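Kinesin-like protein Nod (Drosophila melanogaster, PDB 3DC4) binds microtubules and hydrolyses ATP through its kinesin motor domain, the part described here, and is required for distributive segregation of non-exchange chromosomes in meiosis. Local coordinates at residues A[27-32]-A[108-113]; A[180-185]-A[234-239]; A[85-90]-A[136-141]. All blocks are in the same frame, centred on the assembly; numbering follows the deposited sequence.

Interaction 1 (A[27-32]-A[108-113]); sequences AVREAP and KSYSMG. With MG (magnesium ion), chain B; ADP (adenosine-5'-diphosphate), chain C.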
loop_
_atom_site.group_PDB
_atom_site.type_symbol
_atom_site.label_atom_id
_atom_site.label_comp_id
_atom_site.label_asym_id
_atom_site.label_seq_id
_atom_site.Cartn_x
_atom_site.Cartn_y
_atom_site.Cartn_z
ATOM N N ALA A 27 -7.381 6.260 -4.373
ATOM C CA ALA A 27 -7.295 7.590 -3.805
ATOM C C ALA A 27 -6.107 8.322 -4.415
ATOM O O ALA A 27 -5.140 7.691 -4.848
ATOM C CB ALA A 27 -7.114 7.498 -2.299
ATOM N N VAL A 28 -6.191 9.646 -4.452
ATOM C CA VAL A 28 -5.114 10.477 -4.963
ATOM C C VAL A 28 -4.774 11.508 -3.903
ATOM O O VAL A 28 -5.660 12.096 -3.272
ATOM C CB VAL A 28 -5.511 11.223 -6.259
ATOM C CG1 VAL A 28 -4.342 12.083 -6.739
ATOM C CG2 VAL A 28 -5.882 10.215 -7.340
ATOM N N ARG A 29 -3.478 11.716 -3.704
ATOM C CA ARG A 29 -3.012 12.702 -2.743
ATOM C C ARG A 29 -2.044 13.651 -3.425
ATOM O O ARG A 29 -1.024 13.229 -3.967
ATOM C CB ARG A 29 -2.304 12.039 -1.555
ATOM C CG ARG A 29 -1.968 13.044 -0.439
ATOM C CD ARG A 29 -1.238 12.410 0.757
ATOM N NE ARG A 29 -1.287 13.300 1.926
ATOM C CZ ARG A 29 -0.747 13.031 3.109
ATOM N NH1 ARG A 29 -0.099 11.889 3.290
ATOM N NH2 ARG A 29 -0.877 13.892 4.113
ATOM N N GLU A 30 -2.376 14.935 -3.390
ATOM C CA GLU A 30 -1.544 15.965 -3.988
ATOM C C GLU A 30 -0.400 16.278 -3.031
ATOM O O GLU A 30 -0.632 16.521 -1.850
ATOM C CB GLU A 30 -2.372 17.232 -4.227
ATOM C CG GLU A 30 -1.559 18.436 -4.688
ATOM C CD GLU A 30 -2.406 19.698 -4.796
ATOM O OE1 GLU A 30 -3.156 19.985 -3.844
ATOM O OE2 GLU A 30 -2.313 20.403 -5.822
ATOM N N ALA A 31 0.832 16.253 -3.530
ATOM C CA ALA A 31 1.989 16.553 -2.688
ATOM C C ALA A 31 2.025 18.067 -2.433
ATOM O O ALA A 31 1.396 18.844 -3.160
ATOM C CB ALA A 31 3.276 16.102 -3.382
ATOM N N PRO A 32 2.742 18.504 -1.381
ATOM C CA PRO A 32 2.847 19.933 -1.049
ATOM C C PRO A 32 3.474 20.726 -2.191
ATOM O O PRO A 32 4.337 20.221 -2.911
ATOM C CB PRO A 32 3.749 19.943 0.183
ATOM C CG PRO A 32 3.466 18.630 0.817
ATOM C CD PRO A 32 3.413 17.684 -0.358
ATOM N N LYS A 108 4.996 9.351 -1.246
ATOM C CA LYS A 108 4.649 7.951 -1.028
ATOM C C LYS A 108 5.151 7.441 0.328
ATOM O O LYS A 108 4.362 6.973 1.151
ATOM C CB LYS A 108 5.218 7.081 -2.159
ATOM C CG LYS A 108 4.665 7.419 -3.548
ATOM C CD LYS A 108 5.170 6.462 -4.640
ATOM C CE LYS A 108 6.686 6.508 -4.791
ATOM N NZ LYS A 108 7.200 7.848 -5.129
ATOM N N SER A 109 6.454 7.543 0.570
ATOM C CA SER A 109 7.034 7.066 1.831
ATOM C C SER A 109 6.462 7.816 3.024
ATOM O O SER A 109 6.181 7.226 4.067
ATOM C CB SER A 109 8.553 7.222 1.794
ATOM O OG SER A 109 9.087 6.393 0.787
ATOM N N TYR A 110 6.294 9.122 2.857
ATOM C CA TYR A 110 5.724 9.962 3.901
ATOM C C TYR A 110 4.321 9.469 4.265
ATOM O O TYR A 110 4.017 9.270 5.443
ATOM C CB TYR A 110 5.652 11.417 3.411
ATOM C CG TYR A 110 4.917 12.351 4.346
ATOM C CD1 TYR A 110 5.567 12.938 5.431
ATOM C CD2 TYR A 110 3.564 12.639 4.155
ATOM C CE1 TYR A 110 4.892 13.794 6.297
ATOM C CE2 TYR A 110 2.878 13.486 5.021
ATOM C CZ TYR A 110 3.551 14.062 6.087
ATOM O OH TYR A 110 2.889 14.906 6.941
ATOM N N SER A 111 3.483 9.252 3.252
ATOM C CA SER A 111 2.097 8.808 3.454
ATOM C C SER A 111 1.978 7.425 4.091
ATOM O O SER A 111 1.150 7.206 4.974
ATOM C CB SER A 111 1.344 8.808 2.113
ATOM O OG SER A 111 1.231 10.118 1.591
ATOM N N MET A 112 2.809 6.491 3.648
ATOM C CA MET A 112 2.730 5.138 4.168
ATOM C C MET A 112 3.396 4.973 5.525
ATOM O O MET A 112 3.151 3.987 6.221
ATOM C CB MET A 112 3.336 4.161 3.161
ATOM C CG MET A 112 2.692 4.219 1.775
ATOM S SD MET A 112 0.882 4.290 1.855
ATOM C CE MET A 112 0.464 2.579 1.487
ATOM N N GLY A 113 4.238 5.933 5.896
ATOM C CA GLY A 113 4.921 5.877 7.182
ATOM C C GLY A 113 6.070 4.889 7.219
ATOM O O GLY A 113 6.209 4.118 8.165
HETATM MG MG MG B . 10.034 6.837 -1.090
HETATM P PB ADP C . 8.508 9.733 -2.184
HETATM O O1B ADP C . 7.299 9.541 -3.005
HETATM O O2B ADP C . 8.581 8.586 -1.119
HETATM O O3B ADP C . 9.809 9.689 -3.247
HETATM P PA ADP C . 8.583 11.205 0.145
HETATM O O1A ADP C . 7.515 10.407 0.713
HETATM O O2A ADP C . 10.003 10.622 0.534
HETATM O O3A ADP C . 8.411 11.207 -1.493
HETATM O "O5'" ADP C . 8.414 12.724 0.617
HETATM C "C5'" ADP C . 9.486 13.518 0.091
HETATM C "C4'" ADP C . 9.685 14.729 1.006
HETATM O "O4'" ADP C . 8.489 15.548 1.042
HETATM C "C3'" ADP C . 9.965 14.271 2.487
HETATM O "O3'" ADP C . 10.576 15.306 3.245
HETATM C "C2'" ADP C . 8.473 14.313 3.020
HETATM O "O2'" ADP C . 8.447 14.506 4.443
HETATM C "C1'" ADP C . 7.901 15.592 2.352
HETATM N N9 ADP C . 6.447 15.501 2.226
HETATM C C8 ADP C . 5.755 14.788 1.273
HETATM N N7 ADP C . 4.466 14.807 1.528
HETATM C C5 ADP C . 4.242 15.697 2.529
HETATM C C6 ADP C . 3.101 16.144 3.243
HETATM N N6 ADP C . 1.831 15.800 2.815
HETATM N N1 ADP C . 3.274 16.938 4.327
HETATM C C2 ADP C . 4.484 17.390 4.670
HETATM N N3 ADP C . 5.587 16.979 4.053
HETATM C C4 ADP C . 5.522 16.114 3.031
HETATM O O HOH W 1 11.293 7.761 -2.858
HETATM O O HOH W 2 11.263 8.596 0.067
HETATM O O HOH W 3 11.664 5.250 -0.622
HETATM O O HOH W 4 8.457 5.643 -2.321
#
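R29, near the end of strand 23-30, reaches S111 and Y110 on the helix that begins with the last residues of the P-loop (Walker A motif) of the kinesin motor domain, and the two segments together hold ADP. Its NH1 donates to S111 OG at 2.8 Å. The bond is bent, 143° at the hydrogen, and OG lies 17° out of the guanidinium plane. The side chain is extended, with CG anti to the backbone N (chi1 -172°), and this carries the guanidinium from the strand across to the helix. NH1 also passes the edge of the Y110 ring, 3.8 Å from CE2, while N6 of the adenine sits over one guanidinium face.

Y110 lays its ring against one side of the adenine, with CE2 3.2 Å from ADP C6, and P32 covers the opposite side, its CG 3.5 Å from ADP C5. A flat aromatic and a rigid proline ring suit this sandwich because both offer broad surfaces to a flat base. At the phosphates the helix start takes over. K108 grips ADP O1B twice, through its backbone N and through NZ at 2.7 Å, its chain bent at chi3 and chi4 so that the ammonium curls back to the anion. Y110 N donates to O1A of the alpha phosphate. Serine's short hydroxyl can reach the metal, S109 OG lying 2.1 Å from the magnesium ion, whose shell is completed by ADP O2B and four waters.

A second shell positions these groups: Q75 and I73 also accept from the R29 guanidinium, H124 meets the hydroxyl of Y110, and D241 is hydrogen-bonded to S109 OG. G113, with positive phi, closes the helix in a Schellman motif. S111 OG, besides accepting from R29, is hydrogen-bonded to G107 O of the P-loop.

Interaction 2 (A[180-185]-A[234-239]); sequences RCQRCT and HSRMNI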
loop_
_atom_site.group_PDB
_atom_site.type_symbol
_atom_site.label_atom_id
_atom_site.label_comp_id
_atom_site.label_asym_id
_atom_site.label_seq_id
_atom_site.Cartn_x
_atom_site.Cartn_y
_atom_site.Cartn_z
ATOM N N ARG A 180 9.213 -16.539 -1.383
ATOM C CA ARG A 180 9.028 -15.133 -1.045
ATOM C C ARG A 180 7.549 -14.861 -0.786
ATOM O O ARG A 180 7.189 -13.856 -0.172
ATOM C CB ARG A 180 9.518 -14.235 -2.185
ATOM C CG ARG A 180 8.560 -14.137 -3.369
ATOM C CD ARG A 180 8.507 -15.415 -4.194
ATOM N NE ARG A 180 9.639 -15.530 -5.108
ATOM C CZ ARG A 180 9.726 -16.436 -6.078
ATOM N NH1 ARG A 180 10.793 -16.467 -6.867
ATOM N NH2 ARG A 180 8.746 -17.309 -6.261
ATOM N N CYS A 181 6.702 -15.767 -1.265
ATOM C CA CYS A 181 5.256 -15.648 -1.110
ATOM C C CYS A 181 4.820 -15.826 0.339
ATOM O O CYS A 181 3.873 -15.190 0.796
ATOM C CB CYS A 181 4.557 -16.690 -1.992
ATOM S SG CYS A 181 2.745 -16.653 -1.944
ATOM N N GLN A 182 5.519 -16.692 1.065
ATOM C CA GLN A 182 5.178 -16.954 2.457
ATOM C C GLN A 182 6.408 -17.045 3.352
ATOM O O GLN A 182 6.475 -16.386 4.388
ATOM C CB GLN A 182 4.364 -18.249 2.553
ATOM C CG GLN A 182 3.866 -18.593 3.952
ATOM C CD GLN A 182 2.989 -17.509 4.553
ATOM O OE1 GLN A 182 3.479 -16.454 4.963
ATOM N NE2 GLN A 182 1.685 -17.760 4.605
ATOM N N ARG A 183 7.384 -17.855 2.951
ATOM C CA ARG A 183 8.604 -18.029 3.738
ATOM C C ARG A 183 9.484 -16.783 3.828
ATOM O O ARG A 183 10.356 -16.564 2.984
ATOM C CB ARG A 183 9.455 -19.173 3.177
ATOM C CG ARG A 183 10.699 -19.463 4.017
ATOM C CD ARG A 183 11.731 -20.284 3.257
ATOM N NE ARG A 183 12.347 -19.524 2.172
ATOM C CZ ARG A 183 13.097 -18.439 2.351
ATOM N NH1 ARG A 183 13.327 -17.986 3.578
ATOM N NH2 ARG A 183 13.612 -17.803 1.306
ATOM N N CYS A 184 9.250 -15.974 4.854
ATOM C CA CYS A 184 10.029 -14.765 5.095
ATOM C C CYS A 184 9.797 -14.358 6.546
ATOM O O CYS A 184 8.670 -14.379 7.033
ATOM C CB CYS A 184 9.614 -13.638 4.145
ATOM S SG CYS A 184 8.012 -12.903 4.498
ATOM N N THR A 185 10.874 -13.994 7.227
ATOM C CA THR A 185 10.820 -13.630 8.635
ATOM C C THR A 185 9.797 -12.587 9.076
ATOM O O THR A 185 9.733 -11.476 8.545
ATOM C CB THR A 185 12.228 -13.214 9.138
ATOM O OG1 THR A 185 12.110 -12.381 10.295
ATOM C CG2 THR A 185 12.990 -12.491 8.059
ATOM N N HIS A 234 -5.006 -16.106 9.677
ATOM C CA HIS A 234 -3.837 -15.308 9.334
ATOM C C HIS A 234 -4.283 -14.254 8.330
ATOM O O HIS A 234 -4.635 -14.575 7.189
ATOM C CB HIS A 234 -2.748 -16.188 8.715
ATOM C CG HIS A 234 -1.534 -15.435 8.261
ATOM N ND1 HIS A 234 -0.511 -16.037 7.563
ATOM C CD2 HIS A 234 -1.175 -14.136 8.410
ATOM C CE1 HIS A 234 0.426 -15.144 7.299
ATOM N NE2 HIS A 234 0.049 -13.983 7.803
ATOM N N SER A 235 -4.293 -12.999 8.764
ATOM C CA SER A 235 -4.679 -11.911 7.882
ATOM C C SER A 235 -3.494 -10.971 7.781
ATOM O O SER A 235 -2.693 -10.852 8.711
ATOM C CB SER A 235 -5.918 -11.181 8.411
ATOM O OG SER A 235 -5.759 -10.783 9.762
ATOM N N ARG A 236 -3.375 -10.319 6.637
ATOM C CA ARG A 236 -2.256 -9.432 6.403
ATOM C C ARG A 236 -2.678 -8.031 6.021
ATOM O O ARG A 236 -3.689 -7.837 5.349
ATOM C CB ARG A 236 -1.392 -9.977 5.260
ATOM C CG ARG A 236 -0.999 -11.456 5.346
ATOM C CD ARG A 236 -0.420 -11.920 3.999
ATOM N NE ARG A 236 0.023 -13.315 3.984
ATOM C CZ ARG A 236 -0.793 -14.366 3.993
ATOM N NH1 ARG A 236 -0.288 -15.595 3.973
ATOM N NH2 ARG A 236 -2.110 -14.194 4.023
ATOM N N MET A 237 -1.906 -7.054 6.477
ATOM C CA MET A 237 -2.136 -5.677 6.083
ATOM C C MET A 237 -0.831 -5.314 5.403
ATOM O O MET A 237 0.166 -5.033 6.061
ATOM C CB MET A 237 -2.373 -4.725 7.260
ATOM C CG MET A 237 -2.305 -3.266 6.799
ATOM S SD MET A 237 -3.354 -2.108 7.673
ATOM C CE MET A 237 -5.010 -2.574 7.083
ATOM N N ASN A 238 -0.847 -5.356 4.077
ATOM C CA ASN A 238 0.325 -5.047 3.282
ATOM C C ASN A 238 0.401 -3.557 2.995
ATOM O O ASN A 238 -0.481 -2.996 2.345
ATOM C CB ASN A 238 0.265 -5.780 1.945
ATOM C CG ASN A 238 0.111 -7.282 2.109
ATOM O OD1 ASN A 238 0.973 -7.944 2.691
ATOM N ND2 ASN A 238 -0.994 -7.822 1.612
ATOM N N ILE A 239 1.464 -2.927 3.475
ATOM C CA ILE A 239 1.688 -1.515 3.241
ATOM C C ILE A 239 2.778 -1.481 2.186
ATOM O O ILE A 239 3.948 -1.785 2.463
ATOM C CB ILE A 239 2.157 -0.795 4.522
ATOM C CG1 ILE A 239 1.078 -0.930 5.601
ATOM C CG2 ILE A 239 2.418 0.678 4.235
ATOM C CD1 ILE A 239 -0.288 -0.402 5.180
#
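Q182, on the loop between strands 164-166 and 187-188, reaches out to R236 and H234 at the start of strand 234-241 in the central sheet of the motor domain. The loop backbone stays well back, with the nearest CA atoms, those of Q182 and R236, 11.3 Å apart, so a long side chain is needed to close the distance. CG of Q182 stands anti to the backbone N (chi1 -176°), and a bend at chi2 brings the amide round to the guanidinium edge of R236. Q182 CD lies 3.8 Å from R236 NH1, near the guanidinium plane, and the two flat groups are 24° apart. The same amide comes to the edge of the H234 imidazole at CE1, near the ring plane, with the two planes 22° apart. The loop is poorly ordered here and the amide's orientation uncertain, so its polar pairing cannot be specified.

H234 and R236, two residues apart, project from the same side of the strand, and H234 CE1 sits 3.3 Å above the R236 guanidinium plane, offset toward its rim. The flat, long arginine can thus lie over the imidazole and still meet the loop. H234 NE2 is hydrogen-bonded to H227 ND1 on the neighbouring antiparallel strand 220-229.

Strand 234-241 runs between antiparallel 220-229 and parallel 96-101 and leads into the switch II region of kinesins. On the other face of the sheet, M237 packs on helices 84-92 and 127-141.

Interaction 3 (A[85-90]-A[136-141]); sequences PLVDKL and FERVTA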
loop_
_atom_site.group_PDB
_atom_site.type_symbol
_atom_site.label_atom_id
_atom_site.label_comp_id
_atom_site.label_asym_id
_atom_site.label_seq_id
_atom_site.Cartn_x
_atom_site.Cartn_y
_atom_site.Cartn_z
ATOM N N PRO A 85 -10.850 2.144 7.987
ATOM C CA PRO A 85 -11.911 1.184 7.659
ATOM C C PRO A 85 -11.388 -0.233 7.410
ATOM O O PRO A 85 -12.081 -1.212 7.673
ATOM C CB PRO A 85 -12.551 1.785 6.409
ATOM C CG PRO A 85 -12.396 3.262 6.657
ATOM C CD PRO A 85 -10.955 3.340 7.136
ATOM N N LEU A 86 -10.162 -0.337 6.907
ATOM C CA LEU A 86 -9.567 -1.640 6.627
ATOM C C LEU A 86 -9.168 -2.385 7.894
ATOM O O LEU A 86 -9.068 -3.610 7.893
ATOM C CB LEU A 86 -8.335 -1.484 5.738
ATOM C CG LEU A 86 -8.554 -0.898 4.344
ATOM C CD1 LEU A 86 -7.215 -0.794 3.632
ATOM C CD2 LEU A 86 -9.525 -1.774 3.550
ATOM N N VAL A 87 -8.945 -1.651 8.978
ATOM C CA VAL A 87 -8.534 -2.288 10.220
ATOM C C VAL A 87 -9.541 -3.334 10.678
ATOM O O VAL A 87 -9.159 -4.438 11.057
ATOM C CB VAL A 87 -8.299 -1.249 11.330
ATOM C CG1 VAL A 87 -7.952 -1.947 12.643
ATOM C CG2 VAL A 87 -7.159 -0.330 10.928
ATOM N N ASP A 88 -10.827 -3.002 10.646
ATOM C CA ASP A 88 -11.825 -3.983 11.054
ATOM C C ASP A 88 -11.802 -5.203 10.143
ATOM O O ASP A 88 -11.932 -6.335 10.610
ATOM C CB ASP A 88 -13.230 -3.380 11.060
ATOM C CG ASP A 88 -13.541 -2.663 12.352
ATOM O OD1 ASP A 88 -12.966 -3.050 13.396
ATOM O OD2 ASP A 88 -14.365 -1.724 12.327
ATOM N N LYS A 89 -11.623 -4.973 8.847
ATOM C CA LYS A 89 -11.591 -6.070 7.893
ATOM C C LYS A 89 -10.420 -6.999 8.220
ATOM O O LYS A 89 -10.573 -8.221 8.240
ATOM C CB LYS A 89 -11.465 -5.527 6.463
ATOM C CG LYS A 89 -12.518 -4.472 6.083
ATOM C CD LYS A 89 -13.952 -4.968 6.277
ATOM C CE LYS A 89 -14.970 -3.906 5.875
ATOM N NZ LYS A 89 -16.371 -4.380 6.072
ATOM N N LEU A 90 -9.257 -6.413 8.479
ATOM C CA LEU A 90 -8.076 -7.187 8.824
ATOM C C LEU A 90 -8.377 -8.071 10.034
ATOM O O LEU A 90 -8.097 -9.265 10.023
ATOM C CB LEU A 90 -6.918 -6.250 9.162
ATOM C CG LEU A 90 -5.603 -6.931 9.562
ATOM C CD1 LEU A 90 -4.971 -7.624 8.366
ATOM C CD2 LEU A 90 -4.653 -5.878 10.130
ATOM N N PHE A 136 -3.562 -2.830 17.678
ATOM C CA PHE A 136 -3.291 -3.217 19.058
ATOM C C PHE A 136 -4.491 -2.893 19.941
ATOM O O PHE A 136 -4.935 -3.721 20.738
ATOM C CB PHE A 136 -2.063 -2.481 19.615
ATOM C CG PHE A 136 -0.736 -3.001 19.111
ATOM C CD1 PHE A 136 -0.539 -4.357 18.866
ATOM C CD2 PHE A 136 0.338 -2.134 18.945
ATOM C CE1 PHE A 136 0.709 -4.838 18.466
ATOM C CE2 PHE A 136 1.590 -2.605 18.546
ATOM C CZ PHE A 136 1.776 -3.957 18.307
ATOM N N GLU A 137 -5.011 -1.680 19.793
ATOM C CA GLU A 137 -6.146 -1.238 20.591
ATOM C C GLU A 137 -7.347 -2.174 20.494
ATOM O O GLU A 137 -7.926 -2.563 21.508
ATOM C CB GLU A 137 -6.547 0.175 20.168
ATOM C CG GLU A 137 -7.720 0.743 20.931
ATOM C CD GLU A 137 -7.920 2.213 20.639
ATOM O OE1 GLU A 137 -6.994 3.003 20.927
ATOM O OE2 GLU A 137 -8.996 2.577 20.119
ATOM N N ARG A 138 -7.716 -2.539 19.273
ATOM C CA ARG A 138 -8.856 -3.424 19.070
ATOM C C ARG A 138 -8.570 -4.849 19.519
ATOM O O ARG A 138 -9.474 -5.564 19.948
ATOM C CB ARG A 138 -9.273 -3.405 17.603
ATOM C CG ARG A 138 -9.704 -2.032 17.134
ATOM C CD ARG A 138 -10.108 -2.056 15.681
ATOM N NE ARG A 138 -10.529 -0.740 15.217
ATOM C CZ ARG A 138 -10.930 -0.484 13.978
ATOM N NH1 ARG A 138 -10.966 -1.456 13.079
ATOM N NH2 ARG A 138 -11.294 0.742 13.637
ATOM N N VAL A 139 -7.313 -5.265 19.416
ATOM C CA VAL A 139 -6.929 -6.603 19.844
ATOM C C VAL A 139 -6.988 -6.685 21.366
ATOM O O VAL A 139 -7.374 -7.709 21.922
ATOM C CB VAL A 139 -5.498 -6.962 19.376
ATOM C CG1 VAL A 139 -4.999 -8.197 20.110
ATOM C CG2 VAL A 139 -5.491 -7.219 17.872
ATOM N N THR A 140 -6.605 -5.600 22.035
ATOM C CA THR A 140 -6.616 -5.555 23.494
ATOM C C THR A 140 -8.034 -5.385 24.034
ATOM O O THR A 140 -8.315 -5.734 25.183
ATOM C CB THR A 140 -5.751 -4.394 24.032
ATOM O OG1 THR A 140 -4.412 -4.519 23.536
ATOM C CG2 THR A 140 -5.714 -4.423 25.558
ATOM N N ALA A 141 -8.922 -4.846 23.205
ATOM C CA ALA A 141 -10.309 -4.624 23.598
ATOM C C ALA A 141 -11.154 -5.867 23.344
ATOM O O ALA A 141 -12.234 -6.024 23.913
ATOM C CB ALA A 141 -10.885 -3.443 22.831
#
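Helices 84-92 and 127-141, which both pack on one face of the central sheet of the kinesin motor domain, are bridged well away from the centre of the chain by R138 reaching across to V87 and D88. The reach is long, so arginine suits the place: chi2, chi3 and chi4 are all at 180°, and the fully stretched chain delivers the guanidinium to the neighbouring helix. There R138 NH1 makes a salt bridge of 2.6 Å with D88 OD1. The bridge uses one nitrogen, since R138 NH2 stays 4.2 Å from both D88 OD1 and D88 OD2. The carboxylate and guanidinium planes are 28° apart, and OD1 approaches obliquely.

R138 NH1 and the backbone N of D88, both donors, lie 2.9 Å apart, which makes the modelled position of the guanidinium end doubtful. A leucine in place of R138 would probably leave the D88 carboxylate without its charged mate and the two helices without this bridge.

L84 and L91 of helix 84-92 also touch R138. V87 supplies the nonpolar half of the contact, as a branched aliphatic side chain can: its CG1 lies over one guanidinium face and also meets the aliphatic part of the arginine, with V87 CG1 3.7 Å from R138 CD.

In the fold
Interaction 1 is the buried one, built on nucleotide and metal chemistry; interaction 2 lies at the surface, where a poorly ordered loop touches polar side chains; interaction 3 is partly buried and rests on one salt bridge between helices. The central sheet relates them. Strands 23-30 and 234-241 both belong to it, and interactions 1 and 2 meet where M112 CB packs 3.8 Å from I239 CG2. Interactions 2 and 3 join more closely, through a probable hydrogen bond of 2.8 Å between S235 OG and L90 O and through M237 against L86 and L90. Interactions 1 and 3 do not touch, their nearest atoms being about 9 Å apart.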